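Local coordinates for spike protein P1 (Pseudoalteromonas phage pm2, PDB 2VVE), which serves as the receptor-binding spike at the fivefold vertices of the virion, with its C-terminal part recognising the receptor and its N-terminal part associated with the capsid vertex, at residues A[171-175]-A[189-195]; A[131-137]-A[153-159]; A[6-10]-A[250-254]. All coordinates share one frame; numbering follows the deposited sequence.

Contact 1 (A[171-175]-A[189-195])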
ATOM      1  N   LYS A 171     -32.966  14.162  12.300  1.00 14.50           N
ATOM      2  CA  LYS A 171     -34.123  13.896  11.467  1.00 11.73           C
ATOM      3  C   LYS A 171     -34.394  15.062  10.510  1.00 15.21           C
ATOM      4  O   LYS A 171     -34.588  16.195  10.956  1.00 15.13           O
ATOM      5  CB  LYS A 171     -35.339  13.670  12.367  1.00 11.24           C
ATOM      6  CG  LYS A 171     -36.686  13.653  11.635  1.00 18.31           C
ATOM      7  CD  LYS A 171     -37.840  13.411  12.601  1.00 16.99           C
ATOM      8  CE  LYS A 171     -38.088  14.619  13.503  1.00 32.77           C
ATOM      9  NZ  LYS A 171     -39.190  14.348  14.465  1.00 31.68           N
ATOM     10  N   TYR A 172     -34.429  14.780   9.206  1.00 12.20           N
ATOM     11  CA  TYR A 172     -34.787  15.810   8.207  1.00 12.11           C
ATOM     12  C   TYR A 172     -36.087  15.486   7.498  1.00 11.18           C
ATOM     13  O   TYR A 172     -36.258  14.374   6.975  1.00 11.23           O
ATOM     14  CB  TYR A 172     -33.693  15.973   7.148  1.00 16.41           C
ATOM     15  CG  TYR A 172     -32.412  16.526   7.683  1.00 11.44           C
ATOM     16  CD1 TYR A 172     -32.169  17.900   7.688  1.00 18.90           C
ATOM     17  CD2 TYR A 172     -31.414  15.671   8.153  1.00 14.03           C
ATOM     18  CE1 TYR A 172     -30.976  18.421   8.181  1.00 16.68           C
ATOM     19  CE2 TYR A 172     -30.215  16.183   8.642  1.00 18.24           C
ATOM     20  CZ  TYR A 172     -30.005  17.555   8.649  1.00 18.75           C
ATOM     21  OH  TYR A 172     -28.818  18.059   9.135  1.00 31.61           O
ATOM     22  N   THR A 173     -36.985  16.464   7.474  1.00 12.71           N
ATOM     23  CA  THR A 173     -38.300  16.324   6.826  1.00 11.44           C
ATOM     24  C   THR A 173     -38.655  17.552   5.981  1.00 17.00           C
ATOM     25  O   THR A 173     -38.100  18.642   6.190  1.00 15.59           O
ATOM     26  CB  THR A 173     -39.437  16.099   7.866  1.00 13.69           C
ATOM     27  OG1 THR A 173     -39.439  17.175   8.811  1.00 17.02           O
ATOM     28  CG2 THR A 173     -39.263  14.765   8.618  1.00 19.29           C
ATOM     29  N   SER A 174     -39.586  17.384   5.039  1.00 15.27           N
ATOM     30  CA  SER A 174     -40.073  18.524   4.238  1.00 19.94           C
ATOM     31  C   SER A 174     -41.591  18.566   4.047  1.00 26.55           C
ATOM     32  O   SER A 174     -42.147  19.621   3.721  1.00 28.47           O
ATOM     33  CB  SER A 174     -39.380  18.573   2.870  1.00 26.93           C
ATOM     34  OG  SER A 174     -39.882  17.570   1.991  1.00 20.88           O
ATOM     35  N   TYR A 175     -42.259  17.427   4.223  1.00 15.59           N
ATOM     36  CA  TYR A 175     -43.729  17.353   4.068  1.00 23.59           C
ATOM     37  C   TYR A 175     -44.350  16.251   4.928  1.00 24.59           C
ATOM     38  O   TYR A 175     -43.689  15.263   5.275  1.00 21.16           O
ATOM     39  CB  TYR A 175     -44.142  17.143   2.590  1.00 22.53           C
ATOM     40  CG  TYR A 175     -44.017  15.707   2.091  1.00 18.29           C
ATOM     41  CD1 TYR A 175     -45.084  14.802   2.202  1.00 17.94           C
ATOM     42  CD2 TYR A 175     -42.834  15.256   1.508  1.00 20.02           C
ATOM     43  CE1 TYR A 175     -44.967  13.481   1.745  1.00 23.88           C
ATOM     44  CE2 TYR A 175     -42.707  13.950   1.050  1.00 21.11           C
ATOM     45  CZ  TYR A 175     -43.768  13.066   1.176  1.00 20.85           C
ATOM     46  OH  TYR A 175     -43.608  11.778   0.716  1.00 19.30           O
ATOM     47  N   ASN A 189     -44.517  11.501  -4.341  1.00 20.12           N
ATOM     48  CA  ASN A 189     -44.082  12.764  -3.748  1.00 26.27           C
ATOM     49  C   ASN A 189     -42.579  12.991  -3.840  1.00 25.21           C
ATOM     50  O   ASN A 189     -41.811  12.063  -4.082  1.00 24.28           O
ATOM     51  CB  ASN A 189     -44.531  12.845  -2.291  1.00 21.44           C
ATOM     52  CG  ASN A 189     -46.039  12.861  -2.147  1.00 35.80           C
ATOM     53  OD1 ASN A 189     -46.757  13.304  -3.045  1.00 45.66           O
ATOM     54  ND2 ASN A 189     -46.529  12.386  -1.013  1.00 32.44           N
ATOM     55  N   THR A 190     -42.162  14.240  -3.657  1.00 29.66           N
ATOM     56  CA  THR A 190     -40.744  14.540  -3.551  1.00 26.43           C
ATOM     57  C   THR A 190     -40.390  15.064  -2.160  1.00 20.57           C
ATOM     58  O   THR A 190     -40.849  16.131  -1.741  1.00 23.22           O
ATOM     59  CB  THR A 190     -40.259  15.500  -4.656  1.00 31.56           C
ATOM     60  OG1 THR A 190     -40.497  14.903  -5.938  1.00 26.87           O
ATOM     61  CG2 THR A 190     -38.761  15.781  -4.510  1.00 22.62           C
ATOM     62  N   LEU A 191     -39.583  14.289  -1.447  1.00 15.34           N
ATOM     63  CA  LEU A 191     -38.988  14.743  -0.208  1.00 14.98           C
ATOM     64  C   LEU A 191     -37.805  15.608  -0.647  1.00 19.95           C
ATOM     65  O   LEU A 191     -36.997  15.179  -1.466  1.00 20.27           O
ATOM     66  CB  LEU A 191     -38.573  13.530   0.652  1.00 17.14           C
ATOM     67  CG  LEU A 191     -37.787  13.745   1.949  1.00 17.91           C
ATOM     68  CD1 LEU A 191     -38.521  14.623   2.956  1.00 17.57           C
ATOM     69  CD2 LEU A 191     -37.391  12.406   2.583  1.00 18.96           C
ATOM     70  N   ASP A 192     -37.736  16.847  -0.166  1.00 18.99           N
ATOM     71  CA  ASP A 192     -36.679  17.763  -0.600  1.00 22.80           C
ATOM     72  C   ASP A 192     -36.212  18.581   0.591  1.00 22.35           C
ATOM     73  O   ASP A 192     -36.928  19.473   1.074  1.00 22.46           O
ATOM     74  CB  ASP A 192     -37.181  18.672  -1.737  1.00 28.47           C
ATOM     75  CG  ASP A 192     -36.085  19.583  -2.330  1.00 31.47           C
ATOM     76  OD1 ASP A 192     -34.907  19.588  -1.879  1.00 27.75           O
ATOM     77  OD2 ASP A 192     -36.415  20.304  -3.290  1.00 38.38           O
ATOM     78  N   VAL A 193     -35.017  18.255   1.072  1.00 16.46           N
ATOM     79  CA  VAL A 193     -34.445  18.967   2.211  1.00 17.94           C
ATOM     80  C   VAL A 193     -33.080  19.542   1.863  1.00 21.71           C
ATOM     81  O   VAL A 193     -32.334  18.976   1.051  1.00 26.99           O
ATOM     82  CB  VAL A 193     -34.343  18.058   3.485  1.00 19.82           C
ATOM     83  CG1 VAL A 193     -35.736  17.598   3.931  1.00 17.77           C
ATOM     84  CG2 VAL A 193     -33.417  16.864   3.242  1.00 19.40           C
ATOM     85  N   MET A 194     -32.756  20.663   2.485  1.00 21.65           N
ATOM     86  CA  MET A 194     -31.398  21.155   2.494  1.00 15.03           C
ATOM     87  C   MET A 194     -30.706  20.526   3.701  1.00 17.21           C
ATOM     88  O   MET A 194     -31.252  20.497   4.801  1.00 24.62           O
ATOM     89  CB  MET A 194     -31.362  22.683   2.612  1.00 21.60           C
ATOM     90  CG  MET A 194     -31.962  23.431   1.427  1.00 20.57           C
ATOM     91  SD  MET A 194     -31.176  23.030  -0.147  1.00 28.09           S
ATOM     92  CE  MET A 194     -29.513  23.617   0.147  1.00 24.60           C
ATOM     93  N   VAL A 195     -29.497  20.032   3.485  1.00 16.20           N
ATOM     94  CA  VAL A 195     -28.700  19.454   4.549  1.00 17.86           C
ATOM     95  C   VAL A 195     -27.326  20.105   4.543  1.00 22.42           C
ATOM     96  O   VAL A 195     -26.768  20.386   3.476  1.00 21.28           O
ATOM     97  CB  VAL A 195     -28.580  17.913   4.375  1.00 16.51           C
ATOM     98  CG1 VAL A 195     -27.781  17.306   5.493  1.00 29.96           C
ATOM     99  CG2 VAL A 195     -29.953  17.281   4.346  1.00 19.25           C
TER
HETATM  100  O   HOH W   1     -41.319  18.326  -0.035  1.00 28.14           O

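Contact 2 (A[131-137]-A[153-159])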
ATOM      1  N   LEU A 131     -30.927  17.416  -0.847  1.00 14.93           N
ATOM      2  CA  LEU A 131     -31.098  15.968  -0.866  1.00 15.33           C
ATOM      3  C   LEU A 131     -32.572  15.653  -1.062  1.00 19.43           C
ATOM      4  O   LEU A 131     -33.429  16.120  -0.303  1.00 20.75           O
ATOM      5  CB  LEU A 131     -30.574  15.337   0.431  1.00 21.86           C
ATOM      6  CG  LEU A 131     -30.520  13.808   0.562  1.00 17.19           C
ATOM      7  CD1 LEU A 131     -29.642  13.172  -0.509  1.00 16.62           C
ATOM      8  CD2 LEU A 131     -30.010  13.415   1.943  1.00 16.96           C
ATOM      9  N   LYS A 132     -32.857  14.849  -2.077  1.00 13.58           N
ATOM     10  CA  LYS A 132     -34.228  14.568  -2.466  1.00 14.28           C
ATOM     11  C   LYS A 132     -34.532  13.083  -2.493  1.00 19.18           C
ATOM     12  O   LYS A 132     -33.629  12.253  -2.586  1.00 17.14           O
ATOM     13  CB  LYS A 132     -34.511  15.149  -3.849  1.00 17.20           C
ATOM     14  CG  LYS A 132     -34.519  16.668  -3.925  1.00 22.03           C
ATOM     15  CD  LYS A 132     -34.723  17.094  -5.370  1.00 25.34           C
ATOM     16  CE  LYS A 132     -34.617  18.606  -5.551  1.00 21.14           C
ATOM     17  NZ  LYS A 132     -34.646  18.988  -7.006  1.00 32.45           N
ATOM     18  N   ALA A 133     -35.818  12.755  -2.407  1.00 10.17           N
ATOM     19  CA  ALA A 133     -36.271  11.401  -2.690  1.00 15.23           C
ATOM     20  C   ALA A 133     -37.612  11.421  -3.396  1.00 16.80           C
ATOM     21  O   ALA A 133     -38.471  12.263  -3.093  1.00 19.23           O
ATOM     22  CB  ALA A 133     -36.357  10.575  -1.418  1.00 11.36           C
ATOM     23  N   ARG A 134     -37.778  10.488  -4.330  1.00 16.05           N
ATOM     24  CA  ARG A 134     -39.063  10.188  -4.938  1.00 17.56           C
ATOM     25  C   ARG A 134     -39.727   9.148  -4.029  1.00 19.57           C
ATOM     26  O   ARG A 134     -39.201   8.044  -3.818  1.00 16.45           O
ATOM     27  CB  ARG A 134     -38.868   9.667  -6.373  1.00 17.48           C
ATOM     28  CG  ARG A 134     -40.141   9.180  -7.048  1.00 22.15           C
ATOM     29  CD  ARG A 134     -39.882   8.669  -8.461  1.00 17.03           C
ATOM     30  NE  ARG A 134     -41.145   8.328  -9.112  1.00 28.33           N
ATOM     31  CZ  ARG A 134     -41.283   8.094 -10.414  1.00 48.56           C
ATOM     32  NH1 ARG A 134     -42.480   7.802 -10.906  1.00 40.29           N
ATOM     33  NH2 ARG A 134     -40.232   8.155 -11.225  1.00 43.14           N
ATOM     34  N   VAL A 135     -40.861   9.527  -3.452  1.00 19.69           N
ATOM     35  CA  VAL A 135     -41.445   8.762  -2.358  1.00 15.10           C
ATOM     36  C   VAL A 135     -42.849   8.295  -2.726  1.00 13.50           C
ATOM     37  O   VAL A 135     -43.677   9.081  -3.190  1.00 20.71           O
ATOM     38  CB  VAL A 135     -41.453   9.586  -1.021  1.00 18.87           C
ATOM     39  CG1 VAL A 135     -42.064   8.793   0.089  1.00 17.66           C
ATOM     40  CG2 VAL A 135     -40.047   9.990  -0.617  1.00 12.01           C
ATOM     41  N   ARG A 136     -43.098   7.005  -2.528  1.00 13.79           N
ATOM     42  CA  ARG A 136     -44.386   6.420  -2.871  1.00 21.35           C
ATOM     43  C   ARG A 136     -45.075   5.885  -1.624  1.00 20.41           C
ATOM     44  O   ARG A 136     -44.567   4.983  -0.944  1.00 18.44           O
ATOM     45  CB  ARG A 136     -44.216   5.311  -3.922  1.00 18.02           C
ATOM     46  CG  ARG A 136     -45.537   4.681  -4.392  1.00 21.51           C
ATOM     47  CD  ARG A 136     -45.316   3.735  -5.536  1.00 22.32           C
ATOM     48  NE  ARG A 136     -44.701   4.426  -6.661  1.00 21.73           N
ATOM     49  CZ  ARG A 136     -44.022   3.822  -7.628  1.00 24.90           C
ATOM     50  NH1 ARG A 136     -43.869   2.502  -7.614  1.00 19.95           N
ATOM     51  NH2 ARG A 136     -43.487   4.548  -8.603  1.00 27.96           N
ATOM     52  N   HIS A 137     -46.239   6.447  -1.337  1.00 17.32           N
ATOM     53  CA  HIS A 137     -47.098   5.941  -0.277  1.00 15.94           C
ATOM     54  C   HIS A 137     -48.227   5.106  -0.878  1.00 14.91           C
ATOM     55  O   HIS A 137     -48.898   5.533  -1.818  1.00 20.56           O
ATOM     56  CB  HIS A 137     -47.654   7.103   0.551  1.00 17.00           C
ATOM     57  CG  HIS A 137     -46.608   8.089   0.972  1.00 19.35           C
ATOM     58  ND1 HIS A 137     -45.692   7.818   1.965  1.00 12.59           N
ATOM     59  CD2 HIS A 137     -46.344   9.350   0.548  1.00 15.98           C
ATOM     60  CE1 HIS A 137     -44.900   8.866   2.128  1.00 21.66           C
ATOM     61  NE2 HIS A 137     -45.278   9.812   1.286  1.00 22.17           N
ATOM     62  N   VAL A 153     -48.574  10.023   6.926  1.00 19.27           N
ATOM     63  CA  VAL A 153     -47.181   9.719   6.606  1.00 19.20           C
ATOM     64  C   VAL A 153     -46.289  10.952   6.783  1.00 23.43           C
ATOM     65  O   VAL A 153     -46.721  12.091   6.586  1.00 19.12           O
ATOM     66  CB  VAL A 153     -47.002   9.150   5.165  1.00 21.60           C
ATOM     67  CG1 VAL A 153     -47.815   7.865   4.971  1.00 21.03           C
ATOM     68  CG2 VAL A 153     -47.381  10.175   4.117  1.00 20.41           C
ATOM     69  N   LYS A 154     -45.052  10.710   7.188  1.00 22.55           N
ATOM     70  CA  LYS A 154     -44.042  11.754   7.237  1.00 18.14           C
ATOM     71  C   LYS A 154     -42.669  11.108   7.032  1.00 21.98           C
ATOM     72  O   LYS A 154     -42.015  10.704   8.005  1.00 16.35           O
ATOM     73  CB  LYS A 154     -44.122  12.561   8.544  1.00 17.94           C
ATOM     74  CG  LYS A 154     -43.112  13.721   8.614  1.00 22.95           C
ATOM     75  CD  LYS A 154     -43.451  14.737   9.692  1.00 26.27           C
ATOM     76  CE  LYS A 154     -44.383  15.815   9.175  1.00 38.15           C
ATOM     77  NZ  LYS A 154     -44.713  16.790  10.248  1.00 50.17           N
ATOM     78  N   PRO A 155     -42.237  10.990   5.756  1.00 15.80           N
ATOM     79  CA  PRO A 155     -40.938  10.384   5.462  1.00 14.88           C
ATOM     80  C   PRO A 155     -39.793  11.263   5.971  1.00 12.75           C
ATOM     81  O   PRO A 155     -39.946  12.482   6.060  1.00 12.58           O
ATOM     82  CB  PRO A 155     -40.927  10.279   3.929  1.00 14.90           C
ATOM     83  CG  PRO A 155     -41.912  11.334   3.472  1.00 12.05           C
ATOM     84  CD  PRO A 155     -42.961  11.388   4.532  1.00 17.16           C
ATOM     85  N   ALA A 156     -38.673  10.649   6.332  1.00 16.32           N
ATOM     86  CA  ALA A 156     -37.509  11.415   6.797  1.00 10.59           C
ATOM     87  C   ALA A 156     -36.210  10.768   6.352  1.00 11.19           C
ATOM     88  O   ALA A 156     -36.193   9.583   5.986  1.00 11.27           O
ATOM     89  CB  ALA A 156     -37.531  11.569   8.316  1.00 12.27           C
ATOM     90  N   PHE A 157     -35.142  11.567   6.338  1.00 12.53           N
ATOM     91  CA  PHE A 157     -33.781  11.038   6.383  1.00 10.61           C
ATOM     92  C   PHE A 157     -33.297  11.243   7.789  1.00 10.60           C
ATOM     93  O   PHE A 157     -33.346  12.369   8.292  1.00 12.09           O
ATOM     94  CB  PHE A 157     -32.844  11.807   5.453  1.00 12.39           C
ATOM     95  CG  PHE A 157     -33.250  11.772   4.014  1.00 18.48           C
ATOM     96  CD1 PHE A 157     -33.355  10.562   3.334  1.00 13.75           C
ATOM     97  CD2 PHE A 157     -33.511  12.955   3.332  1.00 14.38           C
ATOM     98  CE1 PHE A 157     -33.717  10.532   1.969  1.00 15.82           C
ATOM     99  CE2 PHE A 157     -33.890  12.944   1.975  1.00 18.73           C
ATOM    100  CZ  PHE A 157     -33.985  11.726   1.297  1.00 18.51           C
ATOM    101  N   TYR A 158     -32.856  10.158   8.432  1.00  9.44           N
ATOM    102  CA  TYR A 158     -32.097  10.277   9.672  1.00 12.94           C
ATOM    103  C   TYR A 158     -30.617  10.233   9.294  1.00 14.31           C
ATOM    104  O   TYR A 158     -30.159   9.242   8.729  1.00 11.92           O
ATOM    105  CB  TYR A 158     -32.404   9.123  10.635  1.00  8.39           C
ATOM    106  CG  TYR A 158     -33.786   9.116  11.258  1.00 10.08           C
ATOM    107  CD1 TYR A 158     -34.681  10.193  11.104  1.00 16.84           C
ATOM    108  CD2 TYR A 158     -34.198   8.029  12.010  1.00 17.27           C
ATOM    109  CE1 TYR A 158     -35.944  10.157  11.690  1.00 20.89           C
ATOM    110  CE2 TYR A 158     -35.446   7.989  12.592  1.00 16.54           C
ATOM    111  CZ  TYR A 158     -36.312   9.042  12.447  1.00 19.48           C
ATOM    112  OH  TYR A 158     -37.545   8.945  13.071  1.00 16.95           O
ATOM    113  N   ILE A 159     -29.874  11.292   9.610  1.00 11.16           N
ATOM    114  CA  ILE A 159     -28.481  11.412   9.171  1.00  9.67           C
ATOM    115  C   ILE A 159     -27.545  11.601  10.367  1.00 13.86           C
ATOM    116  O   ILE A 159     -27.819  12.411  11.258  1.00 16.18           O
ATOM    117  CB  ILE A 159     -28.293  12.582   8.167  1.00 16.10           C
ATOM    118  CG1 ILE A 159     -29.339  12.504   7.041  1.00 10.55           C
ATOM    119  CG2 ILE A 159     -26.849  12.604   7.613  1.00 13.15           C
ATOM    120  CD1 ILE A 159     -29.190  13.582   5.953  1.00  8.85           C
TER

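Contact 3 (A[6-10]-A[250-254])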
ATOM      1  N   THR A   6      10.858  25.945 -25.387  1.00 26.29           N
ATOM      2  CA  THR A   6      10.486  25.735 -23.979  1.00 18.08           C
ATOM      3  C   THR A   6      10.914  26.951 -23.163  1.00 17.65           C
ATOM      4  O   THR A   6      11.987  27.515 -23.389  1.00 23.21           O
ATOM      5  CB  THR A   6      11.175  24.493 -23.376  1.00 23.37           C
ATOM      6  OG1 THR A   6      12.585  24.557 -23.634  1.00 23.37           O
ATOM      7  CG2 THR A   6      10.602  23.203 -23.962  1.00 26.73           C
ATOM      8  N   THR A   7      10.072  27.345 -22.209  1.00 20.33           N
ATOM      9  CA  THR A   7      10.390  28.460 -21.306  1.00 17.62           C
ATOM     10  C   THR A   7      10.208  28.052 -19.839  1.00 14.75           C
ATOM     11  O   THR A   7       9.506  27.079 -19.529  1.00 15.62           O
ATOM     12  CB  THR A   7       9.498  29.692 -21.588  1.00 21.61           C
ATOM     13  OG1 THR A   7       8.132  29.275 -21.656  1.00 26.77           O
ATOM     14  CG2 THR A   7       9.900  30.384 -22.902  1.00 30.79           C
ATOM     15  N   LYS A   8      10.861  28.784 -18.941  1.00 14.22           N
ATOM     16  CA  LYS A   8      10.758  28.526 -17.507  1.00 18.34           C
ATOM     17  C   LYS A   8       9.394  28.981 -16.984  1.00 16.31           C
ATOM     18  O   LYS A   8       8.801  29.931 -17.517  1.00 20.28           O
ATOM     19  CB  LYS A   8      11.888  29.233 -16.750  1.00 24.41           C
ATOM     20  CG  LYS A   8      13.289  28.776 -17.175  1.00 28.31           C
ATOM     21  CD  LYS A   8      14.395  29.579 -16.488  1.00 33.11           C
ATOM     22  CE  LYS A   8      15.716  28.814 -16.509  1.00 38.96           C
ATOM     23  NZ  LYS A   8      16.894  29.700 -16.282  1.00 41.52           N
ATOM     24  N   SER A   9       8.901  28.299 -15.953  1.00 13.75           N
ATOM     25  CA  SER A   9       7.655  28.674 -15.294  1.00 15.81           C
ATOM     26  C   SER A   9       7.981  29.531 -14.076  1.00 17.42           C
ATOM     27  O   SER A   9       8.769  29.131 -13.223  1.00 17.29           O
ATOM     28  CB  SER A   9       6.886  27.436 -14.830  1.00 18.58           C
ATOM     29  OG  SER A   9       6.293  26.730 -15.912  1.00 18.58           O
ATOM     30  N   ARG A  10       7.356  30.695 -13.984  1.00 16.26           N
ATOM     31  CA  ARG A  10       7.518  31.553 -12.815  1.00 15.49           C
ATOM     32  C   ARG A  10       6.433  31.279 -11.768  1.00 18.62           C
ATOM     33  O   ARG A  10       6.724  31.188 -10.570  1.00 23.60           O
ATOM     34  CB  ARG A  10       7.462  33.033 -13.223  1.00 23.17           C
ATOM     35  CG  ARG A  10       7.799  33.988 -12.087  1.00 24.94           C
ATOM     36  CD  ARG A  10       7.255  35.391 -12.318  1.00 36.09           C
ATOM     37  NE  ARG A  10       7.552  36.242 -11.163  1.00 56.91           N
ATOM     38  CZ  ARG A  10       7.077  37.471 -10.973  1.00 67.41           C
ATOM     39  NH1 ARG A  10       6.264  38.031 -11.862  1.00 82.77           N
ATOM     40  NH2 ARG A  10       7.420  38.143  -9.882  1.00 65.98           N
ATOM     41  N   LEU A 250      -2.219  21.439  -9.521  1.00  8.43           N
ATOM     42  CA  LEU A 250      -1.150  22.417  -9.385  1.00 10.30           C
ATOM     43  C   LEU A 250      -0.655  22.692 -10.797  1.00 12.97           C
ATOM     44  O   LEU A 250      -0.181  21.778 -11.487  1.00 12.48           O
ATOM     45  CB  LEU A 250      -0.032  21.868  -8.486  1.00  7.04           C
ATOM     46  CG  LEU A 250       1.145  22.840  -8.341  1.00 13.87           C
ATOM     47  CD1 LEU A 250       1.605  22.888  -6.905  1.00 15.78           C
ATOM     48  CD2 LEU A 250       2.289  22.488  -9.286  1.00 20.52           C
ATOM     49  N   MET A 251      -0.793  23.945 -11.230  1.00  8.30           N
ATOM     50  CA  MET A 251      -0.406  24.357 -12.565  1.00  8.62           C
ATOM     51  C   MET A 251       0.790  25.304 -12.509  1.00 17.20           C
ATOM     52  O   MET A 251       0.831  26.212 -11.671  1.00 14.33           O
ATOM     53  CB  MET A 251      -1.581  25.088 -13.221  1.00 10.96           C
ATOM     54  CG  MET A 251      -1.296  25.469 -14.644  1.00 12.51           C
ATOM     55  SD  MET A 251      -2.741  26.213 -15.407  1.00 20.79           S
ATOM     56  CE  MET A 251      -3.889  24.848 -15.406  1.00 21.46           C
ATOM     57  N   GLU A 252       1.728  25.111 -13.431  1.00 14.18           N
ATOM     58  CA  GLU A 252       2.878  26.005 -13.596  1.00  9.92           C
ATOM     59  C   GLU A 252       2.857  26.658 -14.977  1.00 15.91           C
ATOM     60  O   GLU A 252       2.621  26.001 -15.989  1.00 13.95           O
ATOM     61  CB  GLU A 252       4.189  25.253 -13.389  1.00 11.35           C
ATOM     62  CG  GLU A 252       4.159  24.363 -12.128  1.00 10.01           C
ATOM     63  CD  GLU A 252       5.422  23.541 -11.946  1.00 18.63           C
ATOM     64  OE1 GLU A 252       6.248  23.491 -12.872  1.00 27.48           O
ATOM     65  OE2 GLU A 252       5.585  22.964 -10.860  1.00 24.82           O
ATOM     66  N   ARG A 253       3.089  27.964 -14.992  1.00 11.44           N
ATOM     67  CA  ARG A 253       3.008  28.776 -16.210  1.00 18.34           C
ATOM     68  C   ARG A 253       4.159  29.773 -16.299  1.00 18.21           C
ATOM     69  O   ARG A 253       4.720  30.180 -15.273  1.00 19.97           O
ATOM     70  CB  ARG A 253       1.681  29.542 -16.255  1.00 22.93           C
ATOM     71  CG  ARG A 253       0.436  28.667 -16.442  1.00 31.82           C
ATOM     72  CD  ARG A 253      -0.831  29.501 -16.421  1.00 33.32           C
ATOM     73  NE  ARG A 253      -1.036  30.111 -15.113  1.00 54.71           N
ATOM     74  CZ  ARG A 253      -1.967  31.017 -14.838  1.00 64.15           C
ATOM     75  NH1 ARG A 253      -2.795  31.441 -15.787  1.00 64.41           N
ATOM     76  NH2 ARG A 253      -2.058  31.502 -13.608  1.00 64.54           N
ATOM     77  N   THR A 254       4.490  30.179 -17.526  1.00 19.16           N
ATOM     78  CA  THR A 254       5.531  31.174 -17.782  1.00 22.30           C
ATOM     79  C   THR A 254       5.064  32.556 -17.312  1.00 38.82           C
ATOM     80  O   THR A 254       3.865  32.844 -17.281  1.00 51.87           O
ATOM     81  CB  THR A 254       5.906  31.214 -19.286  1.00 27.12           C
ATOM     82  OG1 THR A 254       6.400  29.931 -19.688  1.00 39.57           O
ATOM     83  CG2 THR A 254       6.985  32.277 -19.582  1.00 19.96           C
TER
HETATM   84  O   HOH W   2       7.043  24.200 -15.240  1.00 15.28           O

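Contact 1 (A[171-175]-A[189-195])
Ser174 and Leu191 mark the closest approach of two backbones that run roughly antiparallel, their end-to-end directions 150° apart and the CA atoms of these two residues separated by 5.9 Å. Tyr172, bonded through its backbone to Phe157, lies on a strand of one sheet of a beta sandwich, and the loop at Ser174 and Tyr175 meets strand 189-195 of the other, where Asn189, Leu191, Val193 and Val195 pair with strand 129-137. The hydroxyl of Ser174 bridges the two. With OG set between its own backbone N and carbonyl carbon (chi1 75°), it accepts the Asp192 N-H at 3.1 Å between OG and N, in an almost straight bond of 173°. A water 2.6 Å from Ser174 OG donates to Thr190 O, so one hydroxyl serves two groups on this edge of the strand, Asp192 N directly and Thr190 O through the water. Leu191 CD1 packs alongside the same hydroxyl, 3.4 Å from Ser174 OG. Further along, Val193 CG1 packs against the Thr173 carbonyl, 3.4 Å from its O. The ring of Tyr172 lies across Val195, whose CG2 methyl is centred over one face, 4.0 Å from the ring centroid and nearly on its normal, a CH-pi contact. At the other end Tyr175 OH comes within 3.3 Å of Asn189 CB, while the phenol hydroxyl is hydrogen-bonded to His137. Strand 189-195 is the outermost of its sheet within this chain. On that edge Asp192 N and Thr190 O are met by a serine hydroxyl, directly and through water, and not by a neighbouring strand.

Contact 2 (A[131-137]-A[153-159])
Val153 and His137 meet at one end of a face-to-face contact between the two sheets of a beta sandwich, whose 1-4-2-3 strand order in the sheet of 129-137 is consistent with a jelly roll. The axes of 131-137 and 155-159 approach to 9.3 Å at 140°, a sheet-to-sheet spacing filled by side chains. Val153 leads: its CG2 methyl lies over the centre of the imidazole face, 3.5 Å from the centroid of the His137 ring, in a tight CH-pi contact. The ring's rotation is fixed at both nitrogens, ND1 by Thr229 and NE2 by Tyr175. The side chain of Val153 is about 9 Å from the calcium ion bound by Ser150, Asp212 and Asp214. Pro155 follows with CD at the imidazole edge and CG 4.2 Å from Val135 CG1. Two residues on is Phe157, whose CG is anti to the carbonyl carbon (chi1 -60°), which carries the ring toward the opposing sheet. There CZ touches Ala133 CB at 3.8 Å, and Lys132 O lies near the ring plane at its edge. Over one face, toward the rim, sits Leu131 CD2, 4.0 Å from the Phe157 centroid and 21° off the normal. Ile159 ends the row against the same leucine methyl, its CD1 4.1 Å from Leu131 CD2.

Contact 3 (A[6-10]-A[250-254])
Thr7 and Thr254 bring their side chains together at about a right angle, their hydroxyls joined by a hydrogen bond of 2.7 Å between the two OG1 atoms. Thr7 OG1 sits between its backbone N and carbonyl carbon (chi1 49°), which turns the hydroxyl to the C-terminal residue. Thr254 OG1 also lies 3.2 Å from Lys8 O, though its proton could go to either neighbour, and it has a further partner in Asn34. Ser9 and Glu252 meet near their CB atoms, Ser9 OG being 3.6 Å from Glu252 CB. Their polar ends are linked by a water 2.7 Å from Ser9 OG that donates to Glu252 OE1. Asn34 holds the serine hydroxyl as well, while Glu252 OE2 pairs with Arg35 and takes the backbone N-H of Asn73 of the second subunit. Between these side chains the backbones are in contact, Ser9 CA lying 3.3 Å from Arg253 O and 4.1 Å from Thr254 CA. Arg10 N gives a weak bond to Arg253 O, bent to 127°. Immediately beyond, the backbone of Arg253 bonds to that of Asp11 as strands 245-253 and 11-19 pair antiparallel, the side-by-side first and last strands of a jelly-roll sheet.

Overall arrangement
From the N terminus, segment 6-10 leads into strand 11-19 and meets its partner only at the C terminus, so contact 3 encloses nearly the whole chain and both other contacts. Within that span, contact 2 closes first, joining strand 129-137 to strand 151-160. Contact 1 opens after it and closes from 171-175 to 189-195, so these two stand in series without crossing. Their centres are 6 Å apart, and together they join the same two sheets, one through the interior and the other at the outermost strand 189-195. Contact 3, centred about 48 Å from contact 1's centre and 51 Å from contact 2's, ties the chain's ends together in the other jelly-roll domain, where neighbouring subunits also meet.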